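Local coordinates for conjugal transfer protein (PDB 5I97) that probably serves as the VirB8-like inner-membrane component of a type IV secretion system that transfers plasmid DNA in conjugation, this chain being its NTF2-like domain, at residues G57-P62 with L149-T154; A104-T109 with A128-E133. All blocks are in the same frame, centred on the assembly; numbering follows the deposited sequence.

Interaction 1 of 2, residues G57-P62 with L149-T154; sequences GLMSTP and LGFRVT
With chi1 of 80°, CG of Arg152 sits between its backbone N and carbonyl carbon, and an extended chain from there to NE carries the guanidinium past Thr61, whose CG2 is anti to its own carbonyl carbon. The two side chains cross at about a right angle, and the methyl lies over one face of the guanidinium near its rim, CG2 of Thr61 being 3.3 Å from NE of Arg152. Threonine suits the place because each branch has a task: CG2 packs against arginine, while OG1 makes a weak N-cap bond to Val64 N at the start of helix 62-69. The charge of Arg152 is met by a salt bridge from NE to Glu133 on strand 124-134. With an alanine in place of Arg152, the Glu133 carboxylate would probably lose its ion-pair mate and the Thr61 methyl the flat surface it packs on.

The backbones join at a single bridge, Ser60 with Val153. Val153 N donates to Met59 O over 2.7 Å, and Thr61 N gives a longer bond of 3.2 Å to Val153 O. Met59 O also receives a CA-H...O contact from Arg152 CA. At the other end, CB of Met59 touches CD2 of Phe151 at 4.1 Å, the two side chains crossing nearly perpendicularly; both are apolar and buried, and the Phe151 ring also meets Trp33 and Tyr134. CB of Ser60 points away from strand 151-160, and its small hydroxyl hydrogen-bonds to Val56 O and Tyr37 OH. This short bridge, where the chain leaving helix 49-58 runs along the start of edge strand 151-160, ties the helical layer to the curved antiparallel sheet of the NTF2-like VirB8 fold.

Interaction 2 of 2, residues A104-T109 with A128-E133; sequences ATIRFT and AIMGYE
Strands 104-109 and 128-133 run antiparallel, their axes 4.8 Å apart at closest and their directions 149° apart, with Ala104-Met130 and Ile106-Ala128 as hydrogen-bonded pairs flanking the non-hydrogen-bonded pair Thr105-Ile129. Each hydrogen-bonded pair has two N-H...O bonds; Met130 N to Ala104 O, 2.8 Å, is nearly linear at the hydrogen (166°).

On the face bearing Ile106 and Met130, the methionine chain bends at chi3 (58°), and its SD meets CD1 of Ile106 at 3.7 Å. A flexible thioether and a branched aliphatic chain fit this buried surface without needing polar partners. The small residues make room for rings: CE1 of Phe108 reaches CB of Ala128 at 3.8 Å, and CE1 of Tyr132 lies 4.0 Å from CB of Ala104. On the other face Thr105 and Ile129 lie side by side, pointing the same way, and CD1 of Ile129 comes 3.5 Å from OG1 of Thr105. Both β-branched residues suit an extended backbone on this partly exposed side.

Helix 27-42 covers the Met130 face through Leu34 and Tyr37, and Tyr132 OH is hydrogen-bonded to OD2 of its Asp30. Phe108 stacks on Trp126, Ile106 packs on Ile92 and Val95 of strand 86-98, and Met130 meets Val153 of strand 151-160.

The centres are about 14 Å apart, and both contacts reach one four-stranded antiparallel sheet, ordered 86-98, 103-114, 124-134, 151-160; interaction 2 lies within it and interaction 1 joins its last strand to residues 57-62. Along the chain interaction 2, a hairpin pairing, is nested inside the loop closed by interaction 1. They meet where strand 124-134 borders strand 151-160: Thr154 N lies 2.6 Å from Gly131 O, a probable hydrogen bond, and Val153 CG1 packs against the same carbonyl oxygen. Helix 27-42 touches side chains of both, Tyr37 reaching Met59, Val153 and Met130. The hairpin thus builds the middle of the sheet, while interaction 1 fastens its edge to the helices.

Interaction 1 of 2, residues G57-P62 with L149-T154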
ATOM      1  N   GLY A  57      -6.764  23.329   1.305  1.00 25.98           N
ATOM      2  CA  GLY A  57      -6.928  24.735   1.621  1.00 26.68           C
ATOM      3  C   GLY A  57      -6.520  25.653   0.483  1.00 27.12           C
ATOM      4  O   GLY A  57      -7.208  26.622   0.186  1.00 27.67           O
ATOM      5  N   LEU A  58      -5.393  25.354  -0.152  1.00 26.96           N
ATOM      6  CA  LEU A  58      -4.904  26.178  -1.251  1.00 27.45           C
ATOM      7  C   LEU A  58      -5.751  26.015  -2.507  1.00 27.47           C
ATOM      8  O   LEU A  58      -5.789  26.899  -3.344  1.00 28.04           O
ATOM      9  CB  LEU A  58      -3.447  25.847  -1.573  1.00 27.34           C
ATOM     10  CG  LEU A  58      -2.426  26.104  -0.469  1.00 27.50           C
ATOM     11  CD1 LEU A  58      -1.056  25.622  -0.900  1.00 28.67           C
ATOM     12  CD2 LEU A  58      -2.389  27.588  -0.126  1.00 28.33           C
ATOM     13  N   MET A  59      -6.440  24.885  -2.620  1.00 26.92           N
ATOM     14  CA  MET A  59      -7.200  24.575  -3.815  1.00 26.96           C
ATOM     15  C   MET A  59      -8.686  24.759  -3.608  1.00 27.15           C
ATOM     16  O   MET A  59      -9.484  24.153  -4.310  1.00 27.08           O
ATOM     17  CB  MET A  59      -6.919  23.147  -4.272  1.00 26.35           C
ATOM     18  CG  MET A  59      -5.484  22.897  -4.662  1.00 26.24           C
ATOM     19  SD  MET A  59      -5.204  21.154  -4.959  1.00 25.53           S
ATOM     20  CE  MET A  59      -3.425  21.140  -5.105  1.00 35.04           C
ATOM     21  N   SER A  60      -9.062  25.594  -2.648  1.00 27.48           N
ATOM     22  CA  SER A  60     -10.471  25.807  -2.368  1.00 27.75           C
ATOM     23  C   SER A  60     -10.751  27.295  -2.257  1.00 28.56           C
ATOM     24  O   SER A  60      -9.887  28.056  -1.850  1.00 28.81           O
ATOM     25  CB  SER A  60     -10.894  25.120  -1.056  1.00 27.37           C
ATOM     26  OG  SER A  60     -10.483  23.767  -0.971  1.00 26.65           O
ATOM     27  N   THR A  61     -11.969  27.698  -2.598  1.00 29.03           N
ATOM     28  CA  THR A  61     -12.442  29.015  -2.244  1.00 29.81           C
ATOM     29  C   THR A  61     -12.602  29.031  -0.726  1.00 29.74           C
ATOM     30  O   THR A  61     -12.762  27.981  -0.105  1.00 31.79           O
ATOM     31  CB  THR A  61     -13.776  29.369  -2.925  1.00 30.39           C
ATOM     32  OG1 THR A  61     -14.771  28.411  -2.559  1.00 30.07           O
ATOM     33  CG2 THR A  61     -13.629  29.393  -4.445  1.00 30.59           C
ATOM     34  N   PRO A  62     -12.529  30.216  -0.114  1.00 30.39           N
ATOM     35  CA  PRO A  62     -12.637  30.251   1.348  1.00 30.43           C
ATOM     36  C   PRO A  62     -13.914  29.600   1.889  1.00 30.34           C
ATOM     37  O   PRO A  62     -13.884  29.014   2.972  1.00 30.05           O
ATOM     38  CB  PRO A  62     -12.618  31.751   1.654  1.00 31.35           C
ATOM     39  CG  PRO A  62     -11.830  32.343   0.536  1.00 31.58           C
ATOM     40  CD  PRO A  62     -12.118  31.514  -0.681  1.00 31.13           C
ATOM     41  N   LEU A 149      -1.057  26.759 -10.836  1.00 33.15           N
ATOM     42  CA  LEU A 149      -2.010  27.352 -11.762  1.00 30.70           C
ATOM     43  C   LEU A 149      -3.173  27.995 -11.014  1.00 30.68           C
ATOM     44  O   LEU A 149      -4.121  28.485 -11.619  1.00 35.49           O
ATOM     45  CB  LEU A 149      -2.511  26.296 -12.743  1.00 30.49           C
ATOM     46  CG  LEU A 149      -1.429  25.630 -13.595  1.00 30.63           C
ATOM     47  CD1 LEU A 149      -2.028  24.566 -14.502  1.00 30.47           C
ATOM     48  CD2 LEU A 149      -0.723  26.688 -14.434  1.00 31.67           C
ATOM     49  N   GLY A 150      -3.101  27.980  -9.690  1.00 30.95           N
ATOM     50  CA  GLY A 150      -4.142  28.587  -8.879  1.00 30.24           C
ATOM     51  C   GLY A 150      -5.475  27.889  -9.037  1.00 29.86           C
ATOM     52  O   GLY A 150      -6.525  28.523  -9.014  1.00 30.23           O
ATOM     53  N   PHE A 151      -5.430  26.573  -9.212  1.00 29.20           N
ATOM     54  CA  PHE A 151      -6.644  25.778  -9.286  1.00 28.85           C
ATOM     55  C   PHE A 151      -7.432  25.914  -7.996  1.00 28.57           C
ATOM     56  O   PHE A 151      -6.859  25.947  -6.914  1.00 28.26           O
ATOM     57  CB  PHE A 151      -6.294  24.307  -9.544  1.00 28.20           C
ATOM     58  CG  PHE A 151      -7.453  23.359  -9.397  1.00 27.78           C
ATOM     59  CD1 PHE A 151      -8.346  23.165 -10.436  1.00 28.16           C
ATOM     60  CD2 PHE A 151      -7.627  22.633  -8.230  1.00 27.11           C
ATOM     61  CE1 PHE A 151      -9.404  22.279 -10.304  1.00 27.87           C
ATOM     62  CE2 PHE A 151      -8.679  21.751  -8.095  1.00 26.81           C
ATOM     63  CZ  PHE A 151      -9.571  21.576  -9.127  1.00 27.20           C
ATOM     64  N   ARG A 152      -8.744  26.016  -8.106  1.00 28.77           N
ATOM     65  CA  ARG A 152      -9.545  26.002  -6.904  1.00 28.53           C
ATOM     66  C   ARG A 152     -10.933  25.441  -7.159  1.00 28.54           C
ATOM     67  O   ARG A 152     -11.516  25.626  -8.228  1.00 29.04           O
ATOM     68  CB  ARG A 152      -9.620  27.388  -6.258  1.00 29.11           C
ATOM     69  CG  ARG A 152     -10.590  28.375  -6.857  1.00 29.92           C
ATOM     70  CD  ARG A 152     -10.446  29.700  -6.107  1.00 32.66           C
ATOM     71  NE  ARG A 152     -11.396  30.722  -6.533  1.00 37.28           N
ATOM     72  CZ  ARG A 152     -11.495  31.922  -5.966  1.00 36.71           C
ATOM     73  NH1 ARG A 152     -10.718  32.236  -4.936  1.00 31.84           N
ATOM     74  NH2 ARG A 152     -12.384  32.796  -6.414  1.00 40.45           N
ATOM     75  N   VAL A 153     -11.424  24.725  -6.153  1.00 28.04           N
ATOM     76  CA  VAL A 153     -12.745  24.140  -6.163  1.00 28.07           C
ATOM     77  C   VAL A 153     -13.732  25.148  -5.591  1.00 28.65           C
ATOM     78  O   VAL A 153     -13.511  25.704  -4.508  1.00 28.64           O
ATOM     79  CB  VAL A 153     -12.776  22.840  -5.334  1.00 27.33           C
ATOM     80  CG1 VAL A 153     -14.189  22.299  -5.206  1.00 27.46           C
ATOM     81  CG2 VAL A 153     -11.842  21.812  -5.933  1.00 26.82           C
ATOM     82  N   THR A 154     -14.824  25.375  -6.315  1.00 29.23           N
ATOM     83  CA  THR A 154     -15.795  26.412  -5.970  1.00 29.94           C
ATOM     84  C   THR A 154     -17.069  25.866  -5.341  1.00 29.98           C
ATOM     85  O   THR A 154     -17.853  26.612  -4.763  1.00 30.51           O
ATOM     86  CB  THR A 154     -16.181  27.241  -7.209  1.00 30.79           C
ATOM     87  OG1 THR A 154     -16.844  26.401  -8.159  1.00 30.88           O
ATOM     88  CG2 THR A 154     -14.950  27.832  -7.843  1.00 30.88           C
TER

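Interaction 2 of 2, residues A104-T109 with A128-E133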
ATOM      1  N   ALA A 104     -17.570  19.199 -12.675  1.00 30.08           N
ATOM      2  CA  ALA A 104     -17.033  17.865 -12.884  1.00 29.57           C
ATOM      3  C   ALA A 104     -17.716  16.854 -11.972  1.00 29.18           C
ATOM      4  O   ALA A 104     -18.119  17.171 -10.858  1.00 28.96           O
ATOM      5  CB  ALA A 104     -15.547  17.855 -12.663  1.00 28.89           C
ATOM      6  N   THR A 105     -17.859  15.638 -12.471  1.00 29.18           N
ATOM      7  CA  THR A 105     -18.416  14.551 -11.699  1.00 28.86           C
ATOM      8  C   THR A 105     -17.381  13.468 -11.534  1.00 28.12           C
ATOM      9  O   THR A 105     -16.874  12.939 -12.513  1.00 28.25           O
ATOM     10  CB  THR A 105     -19.640  13.966 -12.367  1.00 29.65           C
ATOM     11  OG1 THR A 105     -20.659  14.963 -12.421  1.00 30.38           O
ATOM     12  CG2 THR A 105     -20.143  12.773 -11.589  1.00 29.36           C
ATOM     13  N   ILE A 106     -17.043  13.154 -10.294  1.00 27.41           N
ATOM     14  CA  ILE A 106     -16.009  12.169 -10.045  1.00 26.72           C
ATOM     15  C   ILE A 106     -16.534  10.998  -9.212  1.00 26.46           C
ATOM     16  O   ILE A 106     -17.003  11.177  -8.089  1.00 26.29           O
ATOM     17  CB  ILE A 106     -14.799  12.818  -9.355  1.00 26.11           C
ATOM     18  CG1 ILE A 106     -14.171  13.840 -10.306  1.00 26.44           C
ATOM     19  CG2 ILE A 106     -13.788  11.770  -8.924  1.00 25.44           C
ATOM     20  CD1 ILE A 106     -12.861  14.410  -9.836  1.00 25.97           C
ATOM     21  N   ARG A 107     -16.434   9.796  -9.765  1.00 26.49           N
ATOM     22  CA  ARG A 107     -16.827   8.601  -9.039  1.00 26.28           C
ATOM     23  C   ARG A 107     -15.608   7.918  -8.464  1.00 25.52           C
ATOM     24  O   ARG A 107     -14.655   7.611  -9.182  1.00 25.39           O
ATOM     25  CB  ARG A 107     -17.597   7.660  -9.953  1.00 26.92           C
ATOM     26  CG  ARG A 107     -18.950   8.207 -10.309  1.00 27.75           C
ATOM     27  CD  ARG A 107     -19.777   7.223 -11.093  1.00 28.48           C
ATOM     28  NE  ARG A 107     -21.159   7.684 -11.217  1.00 32.60           N
ATOM     29  CZ  ARG A 107     -21.563   8.670 -12.011  1.00 29.95           C
ATOM     30  NH1 ARG A 107     -20.690   9.342 -12.748  1.00 29.83           N
ATOM     31  NH2 ARG A 107     -22.847   8.999 -12.046  1.00 32.25           N
ATOM     32  N   PHE A 108     -15.648   7.668  -7.160  1.00 25.10           N
ATOM     33  CA  PHE A 108     -14.480   7.139  -6.495  1.00 24.43           C
ATOM     34  C   PHE A 108     -14.810   6.154  -5.382  1.00 24.22           C
ATOM     35  O   PHE A 108     -15.923   6.099  -4.865  1.00 24.54           O
ATOM     36  CB  PHE A 108     -13.627   8.306  -5.956  1.00 24.06           C
ATOM     37  CG  PHE A 108     -14.285   9.113  -4.865  1.00 24.10           C
ATOM     38  CD1 PHE A 108     -15.261  10.045  -5.164  1.00 24.63           C
ATOM     39  CD2 PHE A 108     -13.877   8.990  -3.547  1.00 23.68           C
ATOM     40  CE1 PHE A 108     -15.850  10.788  -4.170  1.00 24.74           C
ATOM     41  CE2 PHE A 108     -14.455   9.754  -2.556  1.00 23.81           C
ATOM     42  CZ  PHE A 108     -15.442  10.643  -2.865  1.00 24.33           C
ATOM     43  N   THR A 109     -13.798   5.387  -5.014  1.00 23.74           N
ATOM     44  CA  THR A 109     -13.936   4.344  -4.027  1.00 23.56           C
ATOM     45  C   THR A 109     -12.960   4.563  -2.891  1.00 23.02           C
ATOM     46  O   THR A 109     -11.789   4.850  -3.118  1.00 22.69           O
ATOM     47  CB  THR A 109     -13.704   2.964  -4.648  1.00 23.64           C
ATOM     48  OG1 THR A 109     -14.768   2.691  -5.560  1.00 24.28           O
ATOM     49  CG2 THR A 109     -13.689   1.879  -3.575  1.00 23.46           C
ATOM     50  N   ALA A 128     -18.686  12.603  -6.437  1.00 26.77           N
ATOM     51  CA  ALA A 128     -18.335  13.970  -6.088  1.00 26.75           C
ATOM     52  C   ALA A 128     -18.716  14.933  -7.211  1.00 27.43           C
ATOM     53  O   ALA A 128     -18.207  14.828  -8.328  1.00 27.52           O
ATOM     54  CB  ALA A 128     -16.856  14.074  -5.788  1.00 26.05           C
ATOM     55  N   ILE A 129     -19.647  15.838  -6.918  1.00 27.99           N
ATOM     56  CA  ILE A 129     -20.012  16.904  -7.851  1.00 28.70           C
ATOM     57  C   ILE A 129     -19.236  18.172  -7.516  1.00 28.56           C
ATOM     58  O   ILE A 129     -19.409  18.751  -6.453  1.00 28.51           O
ATOM     59  CB  ILE A 129     -21.518  17.214  -7.815  1.00 29.55           C
ATOM     60  CG1 ILE A 129     -22.343  15.936  -7.994  1.00 29.77           C
ATOM     61  CG2 ILE A 129     -21.868  18.272  -8.853  1.00 30.35           C
ATOM     62  CD1 ILE A 129     -22.118  15.240  -9.305  1.00 34.53           C
ATOM     63  N   MET A 130     -18.389  18.615  -8.429  1.00 28.58           N
ATOM     64  CA  MET A 130     -17.451  19.675  -8.104  1.00 28.41           C
ATOM     65  C   MET A 130     -17.584  20.870  -9.031  1.00 29.16           C
ATOM     66  O   MET A 130     -17.826  20.717 -10.223  1.00 29.64           O
ATOM     67  CB  MET A 130     -16.025  19.133  -8.170  1.00 27.71           C
ATOM     68  CG  MET A 130     -15.853  17.776  -7.514  1.00 27.03           C
ATOM     69  SD  MET A 130     -14.200  17.123  -7.736  1.00 26.35           S
ATOM     70  CE  MET A 130     -13.211  18.420  -6.997  1.00 26.22           C
ATOM     71  N   GLY A 131     -17.420  22.062  -8.475  1.00 29.34           N
ATOM     72  CA  GLY A 131     -17.278  23.266  -9.271  1.00 30.02           C
ATOM     73  C   GLY A 131     -15.829  23.698  -9.186  1.00 29.64           C
ATOM     74  O   GLY A 131     -15.225  23.598  -8.125  1.00 29.06           O
ATOM     75  N   TYR A 132     -15.243  24.116 -10.300  1.00 30.02           N
ATOM     76  CA  TYR A 132     -13.849  24.522 -10.289  1.00 29.78           C
ATOM     77  C   TYR A 132     -13.541  25.663 -11.262  1.00 30.59           C
ATOM     78  O   TYR A 132     -14.357  26.029 -12.106  1.00 31.34           O
ATOM     79  CB  TYR A 132     -12.950  23.327 -10.593  1.00 29.14           C
ATOM     80  CG  TYR A 132     -13.047  22.825 -12.006  1.00 29.53           C
ATOM     81  CD1 TYR A 132     -14.054  21.959 -12.382  1.00 29.63           C
ATOM     82  CD2 TYR A 132     -12.132  23.224 -12.971  1.00 29.90           C
ATOM     83  CE1 TYR A 132     -14.149  21.503 -13.675  1.00 30.09           C
ATOM     84  CE2 TYR A 132     -12.217  22.775 -14.256  1.00 30.35           C
ATOM     85  CZ  TYR A 132     -13.225  21.916 -14.608  1.00 30.45           C
ATOM     86  OH  TYR A 132     -13.312  21.456 -15.903  1.00 31.00           O
ATOM     87  N   GLU A 133     -12.407  26.311 -11.011  1.00 30.50           N
ATOM     88  CA  GLU A 133     -11.926  27.436 -11.803  1.00 31.28           C
ATOM     89  C   GLU A 133     -10.444  27.646 -11.510  1.00 30.99           C
ATOM     90  O   GLU A 133      -9.930  27.125 -10.520  1.00 30.21           O
ATOM     91  CB  GLU A 133     -12.716  28.704 -11.477  1.00 31.98           C
ATOM     92  CG  GLU A 133     -12.610  29.144 -10.026  1.00 31.61           C
ATOM     93  CD  GLU A 133     -13.344  30.442  -9.757  1.00 33.73           C
ATOM     94  OE1 GLU A 133     -14.299  30.753 -10.499  1.00 33.05           O
ATOM     95  OE2 GLU A 133     -12.966  31.153  -8.802  1.00 35.72           O
TER